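Long-range contacts in galactose mutarotase related enzyme (Lactobacillus casei, PDB 3Q1N), which probably binds carbohydrates and may interconvert sugar anomers as an aldose 1-epimerase-like isomerase: residues F105-T110 against K134-A139; L49-G54 against Y68-H73; D258-Q263 against T272-T277; Y79-S84 against F93-N98. All coordinates share one frame; numbering follows the deposited sequence.

Along the chain the contacts follow one another without interleaving: contact 2 closes first, then contact 4, contact 1 and finally contact 3. Contacts 1, 2 and 3 form a connected group whose centres lie 11 to 14 Å apart, gathered round strand 136-147, which pairs with strands 48-49, 251-258 and 277-279. P51 and T277 are probably hydrogen-bonded to its start, P51 to A139 and T277 to F138. Contact 4 sits on the edge of the large antiparallel sheet, its centre about 24 Å from that of contact 3. Through the hydroxyl of Y109, which reaches Q95, contact 1 joins this sheet to the one built round strand 136-147, while contacts 2 and 3 lie in loops beside the latter.

Contact 1 (F105-T110 against K134-A139); sequences FPFEYT and KSMPFA
M136, a selenomethionine, lies with its CG over one face of the F107 ring and reaches F105 with the same atom. Its CB starts 3.8 Å from CD1 of F107. CG stands anti to the backbone N (chi1 -177°), which sets up the CH-pi contact, 4.0 Å from the F107 centroid, and brings it 3.6 Å from CZ of F105. SE then approaches both rings obliquely, a Met-aromatic contact with each, and touches CB of Y109 at 3.8 Å. A bend at chi3 turns the terminal methyl aside.

P137 adds CD against CZ of F107, while its buried carbonyl O, without a partner in the model, lies at the edge of the F105 ring, 3.3 Å from CE1. The bent chain of K134 brings NZ to P106 O at 2.8 Å, nearly along the C=O axis; a salt bridge to D132 is its second anchor. With an alanine in place of F107, CG of M136 and the face of F105 would probably both lose their aromatic neighbour.

The contact joins the run into strand 109-118 to the start of strand 136-147; L63 of strand 60-63 packs on F107 and P137, V128 of strand 121-130 on M136.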
# COMPACT_ATOMS: atom_id res chain seq x y z
N PHE A 105 -19.48 -6.70 3.10
CA PHE A 105 -18.71 -6.68 4.32
C PHE A 105 -19.68 -6.16 5.40
O PHE A 105 -19.92 -4.95 5.51
CB PHE A 105 -17.52 -5.77 4.10
CG PHE A 105 -16.52 -5.69 5.23
CD1 PHE A 105 -15.73 -6.80 5.60
CD2 PHE A 105 -16.38 -4.51 5.98
CE1 PHE A 105 -14.73 -6.69 6.63
CE2 PHE A 105 -15.40 -4.42 6.99
CZ PHE A 105 -14.62 -5.47 7.32
N PRO A 106 -20.30 -7.07 6.14
CA PRO A 106 -21.48 -6.69 6.96
C PRO A 106 -21.12 -6.08 8.31
O PRO A 106 -21.52 -6.56 9.39
CB PRO A 106 -22.23 -8.02 7.09
CG PRO A 106 -21.14 -9.05 7.08
CD PRO A 106 -20.10 -8.53 6.12
N PHE A 107 -20.28 -5.04 8.24
CA PHE A 107 -19.75 -4.39 9.42
C PHE A 107 -19.86 -2.90 9.30
O PHE A 107 -19.52 -2.29 8.27
CB PHE A 107 -18.24 -4.75 9.64
CG PHE A 107 -17.99 -6.21 9.80
CD1 PHE A 107 -18.16 -6.82 11.02
CD2 PHE A 107 -17.58 -7.00 8.73
CE1 PHE A 107 -17.98 -8.18 11.17
CE2 PHE A 107 -17.39 -8.34 8.88
CZ PHE A 107 -17.59 -8.93 10.13
N GLU A 108 -20.31 -2.28 10.39
CA GLU A 108 -20.08 -0.87 10.61
C GLU A 108 -18.63 -0.61 10.99
O GLU A 108 -18.03 -1.32 11.82
CB GLU A 108 -21.06 -0.30 11.65
CG GLU A 108 -22.51 -0.54 11.26
CD GLU A 108 -23.48 0.31 12.03
OE1 GLU A 108 -23.13 0.86 13.08
OE2 GLU A 108 -24.66 0.40 11.57
N TYR A 109 -18.03 0.38 10.32
CA TYR A 109 -16.63 0.70 10.54
C TYR A 109 -16.36 2.17 10.41
O TYR A 109 -17.13 2.90 9.75
CB TYR A 109 -15.71 -0.10 9.58
CG TYR A 109 -15.78 0.34 8.11
CD1 TYR A 109 -15.04 1.44 7.64
CD2 TYR A 109 -16.64 -0.31 7.20
CE1 TYR A 109 -15.12 1.82 6.33
CE2 TYR A 109 -16.73 0.08 5.89
CZ TYR A 109 -15.98 1.14 5.44
OH TYR A 109 -16.07 1.57 4.11
N THR A 110 -15.22 2.57 10.96
CA THR A 110 -14.64 3.87 10.64
C THR A 110 -13.22 3.64 10.16
O THR A 110 -12.48 2.88 10.76
CB THR A 110 -14.63 4.83 11.82
OG1 THR A 110 -15.95 5.01 12.33
CG2 THR A 110 -14.07 6.21 11.39
N LYS A 134 -20.37 -7.26 15.98
CA LYS A 134 -19.69 -8.47 15.56
C LYS A 134 -18.19 -8.23 15.55
O LYS A 134 -17.76 -7.10 15.34
CB LYS A 134 -20.13 -8.91 14.15
CG LYS A 134 -21.61 -9.26 14.08
CD LYS A 134 -21.92 -9.86 12.70
CE LYS A 134 -21.79 -8.90 11.53
NZ LYS A 134 -22.65 -7.66 11.66
N SER A 135 -17.43 -9.31 15.69
CA SER A 135 -15.96 -9.26 15.53
C SER A 135 -15.63 -9.00 14.07
O SER A 135 -16.13 -9.70 13.22
CB SER A 135 -15.37 -10.58 15.97
OG SER A 135 -15.71 -10.84 17.35
N MSE A 136 -14.78 -8.01 13.81
CA MSE A 136 -14.49 -7.53 12.43
C MSE A 136 -13.07 -7.87 12.00
O MSE A 136 -12.10 -7.34 12.54
CB MSE A 136 -14.72 -6.04 12.35
CG MSE A 136 -14.53 -5.46 10.93
SE MSE A 136 -14.77 -3.57 10.75
CE MSE A 136 -12.98 -3.05 11.15
N PRO A 137 -12.94 -8.72 10.99
CA PRO A 137 -11.62 -9.05 10.45
C PRO A 137 -11.33 -8.13 9.26
O PRO A 137 -12.21 -7.85 8.48
CB PRO A 137 -11.77 -10.50 10.05
CG PRO A 137 -13.28 -10.58 9.61
CD PRO A 137 -14.03 -9.51 10.36
N PHE A 138 -10.08 -7.68 9.14
CA PHE A 138 -9.74 -6.79 8.02
C PHE A 138 -8.26 -6.85 7.70
O PHE A 138 -7.44 -7.32 8.50
CB PHE A 138 -10.11 -5.33 8.34
CG PHE A 138 -9.16 -4.69 9.32
CD1 PHE A 138 -9.31 -4.89 10.69
CD2 PHE A 138 -8.08 -3.99 8.88
CE1 PHE A 138 -8.37 -4.43 11.57
CE2 PHE A 138 -7.12 -3.48 9.75
CZ PHE A 138 -7.29 -3.70 11.15
N ALA A 139 -7.96 -6.39 6.49
CA ALA A 139 -6.60 -6.03 6.08
C ALA A 139 -6.57 -4.57 5.67
O ALA A 139 -7.58 -4.01 5.24
CB ALA A 139 -6.09 -6.93 4.90

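Contact 2 (L49-G54 against Y68-H73); sequences LFPSIG and YPMSQH. With NO3 (nitrate ion), chain C; NO3 (nitrate ion), chain D.
G54 and H73 both take positive phi, 73° and 68°, and at these two residues the segments come nearest, CA to CA 4.7 Å. H73 N donates to G54 O at 3.0 Å, the donor standing 41° out of the carbonyl plane. Beyond the backbone, CG of H73 is placed anti to its carbonyl carbon, beside the backbone N, and the ring reaches the nitrate of chain C: ND1 donates to its O1 at 2.6 Å, and G54 N donates to that same oxygen at 2.8 Å. Two bonds, one from each segment, therefore grip a single nitrate oxygen, while CD2 of L49 packs against it and also meets CB of H73.

Q72 lays its CG over the centre of one face of the H73 ring. From there its extended chain carries NE2 to the second nitrate, chain D, where it donates to O3 at 2.8 Å. Away from the anions, the bends at chi2 and chi3 of selenomethionine M70 put CE 4.1 Å from CG of P51, which follows a cis peptide bond. Two waters fill in the polar links, one between F50 N and H73 O, the other donating to both G54 O and S71 O and accepting from S52 OG.

F257 packs on L49 and I53. The nitrates probably come from the crystallisation liquor, yet donors from H73, G54 and Q72 that hold two adjacent nitrates make a donor-rich surface, consistent with a pocket that receives the oxygens of a polar ligand such as a sugar.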
# COMPACT_ATOMS: atom_id res chain seq x y z
N LEU A 49 -6.08 0.38 0.42
CA LEU A 49 -6.57 -1.00 0.25
C LEU A 49 -7.24 -1.42 1.56
O LEU A 49 -6.57 -1.64 2.56
CB LEU A 49 -5.41 -1.93 -0.09
CG LEU A 49 -4.42 -1.50 -1.17
CD1 LEU A 49 -3.30 -2.55 -1.28
CD2 LEU A 49 -5.11 -1.29 -2.51
N PHE A 50 -8.56 -1.48 1.57
CA PHE A 50 -9.30 -1.89 2.78
C PHE A 50 -10.68 -2.35 2.35
O PHE A 50 -11.25 -1.74 1.49
CB PHE A 50 -9.47 -0.71 3.75
CG PHE A 50 -10.38 -0.99 4.94
CD1 PHE A 50 -9.86 -1.53 6.12
CD2 PHE A 50 -11.76 -0.71 4.89
CE1 PHE A 50 -10.65 -1.78 7.22
CE2 PHE A 50 -12.57 -0.94 6.01
CZ PHE A 50 -12.01 -1.49 7.18
N PRO A 51 -11.21 -3.42 2.96
CA PRO A 51 -10.69 -4.30 4.00
C PRO A 51 -9.94 -5.53 3.48
O PRO A 51 -9.71 -6.47 4.24
CB PRO A 51 -11.96 -4.69 4.77
CG PRO A 51 -12.99 -4.76 3.72
CD PRO A 51 -12.64 -3.68 2.70
N SER A 52 -9.63 -5.55 2.19
CA SER A 52 -8.85 -6.63 1.58
C SER A 52 -7.69 -6.01 0.76
O SER A 52 -7.85 -4.92 0.21
CB SER A 52 -9.77 -7.42 0.66
OG SER A 52 -9.19 -8.61 0.19
N ILE A 53 -6.58 -6.71 0.69
CA ILE A 53 -5.45 -6.39 -0.16
C ILE A 53 -5.43 -7.39 -1.29
O ILE A 53 -5.54 -8.59 -1.08
CB ILE A 53 -4.16 -6.44 0.68
CG1 ILE A 53 -4.12 -5.28 1.68
CG2 ILE A 53 -2.90 -6.42 -0.24
CD1 ILE A 53 -3.01 -5.50 2.78
N GLY A 54 -5.30 -6.92 -2.52
CA GLY A 54 -5.22 -7.85 -3.62
C GLY A 54 -6.52 -8.53 -3.96
O GLY A 54 -7.60 -8.02 -3.66
N TYR A 68 -19.63 -14.08 1.31
CA TYR A 68 -19.83 -12.71 0.79
C TYR A 68 -18.93 -12.44 -0.41
O TYR A 68 -17.86 -13.04 -0.53
CB TYR A 68 -19.50 -11.65 1.87
CG TYR A 68 -20.44 -11.72 3.04
CD1 TYR A 68 -20.27 -12.70 4.00
CD2 TYR A 68 -21.55 -10.86 3.14
CE1 TYR A 68 -21.14 -12.82 5.07
CE2 TYR A 68 -22.45 -10.99 4.23
CZ TYR A 68 -22.21 -11.96 5.17
OH TYR A 68 -23.03 -12.16 6.28
N PRO A 69 -19.34 -11.50 -1.27
CA PRO A 69 -18.54 -11.07 -2.40
C PRO A 69 -17.51 -10.04 -1.94
O PRO A 69 -17.75 -9.29 -0.98
CB PRO A 69 -19.59 -10.46 -3.35
CG PRO A 69 -20.63 -9.88 -2.41
CD PRO A 69 -20.65 -10.80 -1.22
N MSE A 70 -16.34 -10.02 -2.58
CA MSE A 70 -15.32 -9.01 -2.27
C MSE A 70 -14.60 -8.63 -3.54
O MSE A 70 -14.15 -9.48 -4.32
CB MSE A 70 -14.33 -9.46 -1.22
CG MSE A 70 -13.24 -8.43 -0.84
SE MSE A 70 -13.95 -6.74 -0.21
CE MSE A 70 -14.98 -7.46 1.28
N SER A 71 -14.46 -7.32 -3.71
CA SER A 71 -13.80 -6.78 -4.88
C SER A 71 -12.29 -6.83 -4.68
O SER A 71 -11.80 -6.78 -3.55
CB SER A 71 -14.24 -5.35 -5.14
OG SER A 71 -14.43 -4.63 -3.92
N GLN A 72 -11.56 -6.93 -5.79
CA GLN A 72 -10.11 -6.82 -5.75
C GLN A 72 -9.73 -5.43 -5.20
O GLN A 72 -10.37 -4.45 -5.50
CB GLN A 72 -9.57 -7.02 -7.19
CG GLN A 72 -8.06 -6.92 -7.32
CD GLN A 72 -7.59 -7.19 -8.76
OE1 GLN A 72 -8.43 -7.35 -9.68
NE2 GLN A 72 -6.27 -7.27 -8.95
N HIS A 73 -8.67 -5.37 -4.40
CA HIS A 73 -8.16 -4.18 -3.74
C HIS A 73 -9.13 -3.63 -2.65
O HIS A 73 -8.94 -2.51 -2.19
CB HIS A 73 -7.86 -3.02 -4.75
CG HIS A 73 -7.21 -3.44 -6.03
ND1 HIS A 73 -5.89 -3.84 -6.10
CD2 HIS A 73 -7.67 -3.44 -7.31
CE1 HIS A 73 -5.59 -4.12 -7.36
NE2 HIS A 73 -6.65 -3.87 -8.12
N NO3 C . -3.49 -4.63 -4.26
O1 NO3 C . -4.81 -4.53 -3.84
O2 NO3 C . -2.51 -5.28 -3.56
O3 NO3 C . -3.14 -4.11 -5.48
N NO3 D . -3.44 -7.28 -7.01
O1 NO3 D . -2.44 -7.83 -6.26
O2 NO3 D . -3.13 -6.48 -8.10
O3 NO3 D . -4.73 -7.52 -6.67
O HOH W 1 -9.69 -0.14 -1.02
O HOH W 2 -10.01 -8.74 -2.43

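Contact 3 (D258-Q263 against T272-T277); sequences DGLPDQ and TKLGNT. With EDO (1,2-ethanediol), chain N.
K273 stretches its fully extended side chain across the carboxylate of D262, the two crossing at about a right angle. CE passes 3.3 Å from OD1 of D262, but NZ lies 3.8 Å from that oxygen, a long salt bridge. The ammonium group finds closer company in three waters: one leads to L260 O, a second to D262 OD2, a third weakly to D262 N. L260 and L274 point the same way, CD1 of L260 3.7 Å from CD2 of L274. G259 CA makes a CA-H...O contact with G275 O at 3.3 Å; a CB on G275 would be jammed 3.1 Å from G259 CA and L260 N, and its backbone angles alone call for glycine.

A type II turn from K273 to N276 presents these groups, closed by N276 N to K273 O. Another water accepts from L260 N and lies within bonding distance of L274 O and N276 OD1. N57 N donates to D262 OD2, positioning it. A methionine in place of K273 would probably leave D262 without its counter-charge and strand the three bridging waters.

Both segments belong to the single long loop from strand 251-258 to strand 277-279; R181 and F173, from strands 181-182 and 171-175, pack on L260 and L274.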
# COMPACT_ATOMS: atom_id res chain seq x y z
N ASP A 258 -0.57 -4.25 5.76
CA ASP A 258 -1.04 -4.92 7.00
C ASP A 258 -2.10 -5.96 6.63
O ASP A 258 -3.26 -5.83 6.95
CB ASP A 258 -1.58 -3.89 8.00
CG ASP A 258 -1.91 -4.50 9.36
OD1 ASP A 258 -1.35 -5.57 9.70
OD2 ASP A 258 -2.73 -3.87 10.09
N GLY A 259 -1.65 -7.00 5.91
CA GLY A 259 -2.49 -8.03 5.36
C GLY A 259 -1.82 -8.56 4.11
O GLY A 259 -0.70 -8.18 3.77
N LEU A 260 -2.47 -9.54 3.49
CA LEU A 260 -1.90 -10.25 2.33
C LEU A 260 -3.00 -10.65 1.38
O LEU A 260 -4.13 -10.94 1.80
CB LEU A 260 -1.21 -11.52 2.81
CG LEU A 260 0.07 -11.41 3.66
CD1 LEU A 260 0.46 -12.73 4.24
CD2 LEU A 260 1.16 -10.80 2.80
N PRO A 261 -2.67 -10.72 0.07
CA PRO A 261 -3.63 -11.32 -0.85
C PRO A 261 -3.97 -12.74 -0.44
O PRO A 261 -3.21 -13.39 0.26
CB PRO A 261 -2.85 -11.36 -2.18
CG PRO A 261 -1.72 -10.33 -1.99
CD PRO A 261 -1.39 -10.38 -0.57
N ASP A 262 -5.10 -13.27 -0.91
CA ASP A 262 -5.46 -14.61 -0.59
C ASP A 262 -4.43 -15.63 -1.11
O ASP A 262 -3.79 -15.45 -2.16
CB ASP A 262 -6.79 -14.97 -1.25
CG ASP A 262 -8.00 -14.87 -0.31
OD1 ASP A 262 -7.85 -14.97 0.94
OD2 ASP A 262 -9.11 -14.76 -0.86
N GLN A 263 -4.31 -16.71 -0.35
CA GLN A 263 -3.66 -17.93 -0.82
C GLN A 263 -4.65 -18.65 -1.73
O GLN A 263 -5.79 -18.87 -1.35
CB GLN A 263 -3.27 -18.84 0.34
CG GLN A 263 -2.69 -20.15 -0.17
CD GLN A 263 -1.99 -21.00 0.88
OE1 GLN A 263 -1.74 -20.57 2.02
NE2 GLN A 263 -1.68 -22.25 0.50
N THR A 272 -9.63 -16.42 9.83
CA THR A 272 -8.35 -17.14 9.90
C THR A 272 -7.38 -16.79 8.73
O THR A 272 -6.26 -17.34 8.70
CB THR A 272 -8.58 -18.68 9.82
OG1 THR A 272 -9.22 -19.01 8.58
CG2 THR A 272 -9.42 -19.18 10.99
N LYS A 273 -7.81 -15.92 7.82
CA LYS A 273 -7.03 -15.51 6.63
C LYS A 273 -5.69 -14.92 7.06
O LYS A 273 -5.62 -14.04 7.93
CB LYS A 273 -7.83 -14.50 5.79
CG LYS A 273 -7.12 -13.91 4.60
CD LYS A 273 -8.00 -12.92 3.81
CE LYS A 273 -7.25 -12.24 2.70
NZ LYS A 273 -8.12 -11.31 1.89
N LEU A 274 -4.61 -15.45 6.52
CA LEU A 274 -3.27 -15.00 6.94
C LEU A 274 -3.14 -13.52 6.67
O LEU A 274 -3.44 -13.05 5.57
CB LEU A 274 -2.17 -15.75 6.22
CG LEU A 274 -0.74 -15.51 6.69
CD1 LEU A 274 -0.59 -16.11 8.11
CD2 LEU A 274 0.32 -16.09 5.71
N GLY A 275 -2.66 -12.80 7.69
CA GLY A 275 -2.44 -11.36 7.62
C GLY A 275 -3.60 -10.50 8.10
O GLY A 275 -3.44 -9.28 8.28
N ASN A 276 -4.79 -11.08 8.21
CA ASN A 276 -5.90 -10.39 8.78
C ASN A 276 -5.74 -10.16 10.29
O ASN A 276 -5.06 -10.91 11.02
CB ASN A 276 -7.28 -11.08 8.50
CG ASN A 276 -7.89 -10.71 7.17
OD1 ASN A 276 -7.27 -10.05 6.33
ND2 ASN A 276 -9.17 -11.14 6.97
N THR A 277 -6.37 -9.07 10.73
CA THR A 277 -6.54 -8.68 12.11
C THR A 277 -8.04 -8.73 12.45
O THR A 277 -8.83 -8.17 11.71
CB THR A 277 -6.06 -7.25 12.33
OG1 THR A 277 -4.69 -7.13 11.94
CG2 THR A 277 -6.18 -6.84 13.85
C1 EDO N . 0.29 -6.84 12.56
O1 EDO N . -0.75 -7.46 11.77
C2 EDO N . -0.33 -6.18 13.77
O2 EDO N . -0.80 -4.89 13.41
O HOH W 3 -4.67 -6.61 9.39
O HOH W 4 -4.78 -10.53 4.99
O HOH W 5 -6.17 -9.07 2.26
O HOH W 6 -3.92 -14.15 3.00
O HOH W 7 -10.27 -12.64 0.45
O HOH W 8 -7.16 -10.70 -0.64

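Contact 4 (Y79-S84 against F93-N98); sequences YDFDVS and FTQHQN
Q95 lays its side chain against one face of the F81 ring. CB lies over the ring centre in a CH-pi contact, 3.6 Å from the centroid and only 8° off the normal. With chi1 at -174° and the chain extended to CD, the amide is carried on toward CE1 of F81 and D80 O; it is inclined 39° to the ring plane, with NE2 3.3 Å from CE1 of F81. NE2 gives a weak bond to D80 O and a further one to A76 O, while OE1 takes the hydroxyl of Y109; the buried amide is thus held at both ends.

F81 also presses CB against CB of F93, 3.6 Å apart, the two side chains crossing at about a right angle. V83 and F93 instead run side by side, with CG2 of V83 on CE1 of the ring. At the other end N98 adopts the crowded chi1, between N and carbonyl carbon. This sets ND2 over the face of the Y79 ring, 3.5 Å from CG, the amide standing steeply to the ring, and leaves OD1 to cap helix 99-104 through a weak bond to E100 N.

The backbones pair as D82 with T94, hydrogen-bonded (D82 N to T94 O 2.8 Å, T94 N to D82 O 2.9 Å), and V83 with F93, non-hydrogen-bonded. A water joins D82 O, T94 OG1 and S84 OG. This is an antiparallel β hairpin whose strand 82-84 forms one outer edge of the long sheet, as in the β-sandwich of galactose mutarotases.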
# COMPACT_ATOMS: atom_id res chain seq x y z
N TYR A 79 -15.06 4.85 -2.56
CA TYR A 79 -15.99 5.80 -1.97
C TYR A 79 -15.27 7.01 -1.36
O TYR A 79 -14.06 6.99 -1.09
CB TYR A 79 -16.89 5.13 -0.92
CG TYR A 79 -17.64 3.95 -1.49
CD1 TYR A 79 -18.72 4.14 -2.32
CD2 TYR A 79 -17.20 2.63 -1.26
CE1 TYR A 79 -19.37 3.08 -2.89
CE2 TYR A 79 -17.83 1.55 -1.85
CZ TYR A 79 -18.91 1.76 -2.63
OH TYR A 79 -19.55 0.66 -3.20
N ASP A 80 -16.00 8.12 -1.25
CA ASP A 80 -15.43 9.35 -0.73
C ASP A 80 -15.16 9.22 0.77
O ASP A 80 -15.74 8.36 1.45
CB ASP A 80 -16.37 10.54 -0.94
CG ASP A 80 -16.41 11.04 -2.38
OD1 ASP A 80 -15.64 10.57 -3.24
OD2 ASP A 80 -17.28 11.90 -2.68
N PHE A 81 -14.23 10.04 1.23
CA PHE A 81 -13.98 10.26 2.66
C PHE A 81 -14.36 11.69 2.97
O PHE A 81 -14.17 12.60 2.14
CB PHE A 81 -12.49 10.08 2.99
CG PHE A 81 -11.98 8.67 3.04
CD1 PHE A 81 -11.99 7.84 1.90
CD2 PHE A 81 -11.35 8.20 4.20
CE1 PHE A 81 -11.44 6.52 1.98
CE2 PHE A 81 -10.79 6.93 4.27
CZ PHE A 81 -10.80 6.09 3.16
N ASP A 82 -14.91 11.92 4.16
CA ASP A 82 -15.21 13.27 4.63
C ASP A 82 -13.94 13.95 5.14
O ASP A 82 -13.09 13.30 5.73
CB ASP A 82 -16.21 13.21 5.79
CG ASP A 82 -17.59 12.79 5.35
OD1 ASP A 82 -17.93 12.95 4.17
OD2 ASP A 82 -18.31 12.31 6.22
N VAL A 83 -13.86 15.27 4.96
CA VAL A 83 -12.68 16.05 5.36
C VAL A 83 -12.92 16.75 6.73
O VAL A 83 -14.01 17.27 7.02
CB VAL A 83 -12.38 17.12 4.30
CG1 VAL A 83 -11.19 18.07 4.76
CG2 VAL A 83 -12.09 16.44 2.98
N SER A 84 -11.94 16.67 7.62
CA SER A 84 -11.99 17.36 8.88
C SER A 84 -10.59 17.79 9.32
O SER A 84 -9.57 17.38 8.71
CB SER A 84 -12.59 16.46 9.96
OG SER A 84 -11.74 15.36 10.27
N PHE A 93 -9.13 12.55 6.80
CA PHE A 93 -10.19 11.97 5.98
C PHE A 93 -10.85 10.81 6.70
O PHE A 93 -10.16 9.95 7.24
CB PHE A 93 -9.59 11.43 4.67
CG PHE A 93 -9.10 12.48 3.72
CD1 PHE A 93 -9.96 13.06 2.81
CD2 PHE A 93 -7.76 12.85 3.69
CE1 PHE A 93 -9.54 14.01 1.88
CE2 PHE A 93 -7.30 13.83 2.78
CZ PHE A 93 -8.18 14.43 1.86
N THR A 94 -12.17 10.72 6.65
CA THR A 94 -12.88 9.70 7.38
C THR A 94 -13.97 9.08 6.52
O THR A 94 -14.75 9.78 5.90
CB THR A 94 -13.54 10.27 8.66
OG1 THR A 94 -12.56 10.92 9.48
CG2 THR A 94 -14.17 9.12 9.52
N GLN A 95 -13.95 7.75 6.45
CA GLN A 95 -14.99 6.96 5.77
C GLN A 95 -15.69 6.02 6.75
O GLN A 95 -15.08 5.45 7.64
CB GLN A 95 -14.36 6.17 4.64
CG GLN A 95 -15.36 5.43 3.78
CD GLN A 95 -14.67 4.59 2.73
OE1 GLN A 95 -14.40 3.40 2.99
NE2 GLN A 95 -14.39 5.16 1.55
N HIS A 96 -16.99 5.83 6.54
CA HIS A 96 -17.78 4.84 7.24
C HIS A 96 -18.42 3.93 6.19
O HIS A 96 -18.39 4.22 4.97
CB HIS A 96 -18.91 5.55 8.01
CG HIS A 96 -18.44 6.49 9.08
ND1 HIS A 96 -18.18 6.07 10.38
CD2 HIS A 96 -18.20 7.82 9.07
CE1 HIS A 96 -17.80 7.11 11.11
NE2 HIS A 96 -17.75 8.18 10.33
N GLN A 97 -19.01 2.83 6.65
CA GLN A 97 -19.77 1.94 5.82
C GLN A 97 -20.93 2.65 5.11
O GLN A 97 -21.40 3.70 5.55
CB GLN A 97 -20.30 0.76 6.64
CG GLN A 97 -21.52 1.05 7.53
CD GLN A 97 -21.30 2.04 8.65
OE1 GLN A 97 -20.21 2.14 9.18
NE2 GLN A 97 -22.37 2.70 9.08
N ASN A 98 -21.41 2.01 4.06
CA ASN A 98 -22.61 2.44 3.36
C ASN A 98 -23.40 1.19 2.93
O ASN A 98 -22.95 0.05 3.10
CB ASN A 98 -22.23 3.41 2.24
CG ASN A 98 -21.41 2.77 1.15
OD1 ASN A 98 -21.79 1.82 0.58
ND2 ASN A 98 -20.24 3.39 0.83
O HOH W 9 -12.63 13.49 8.52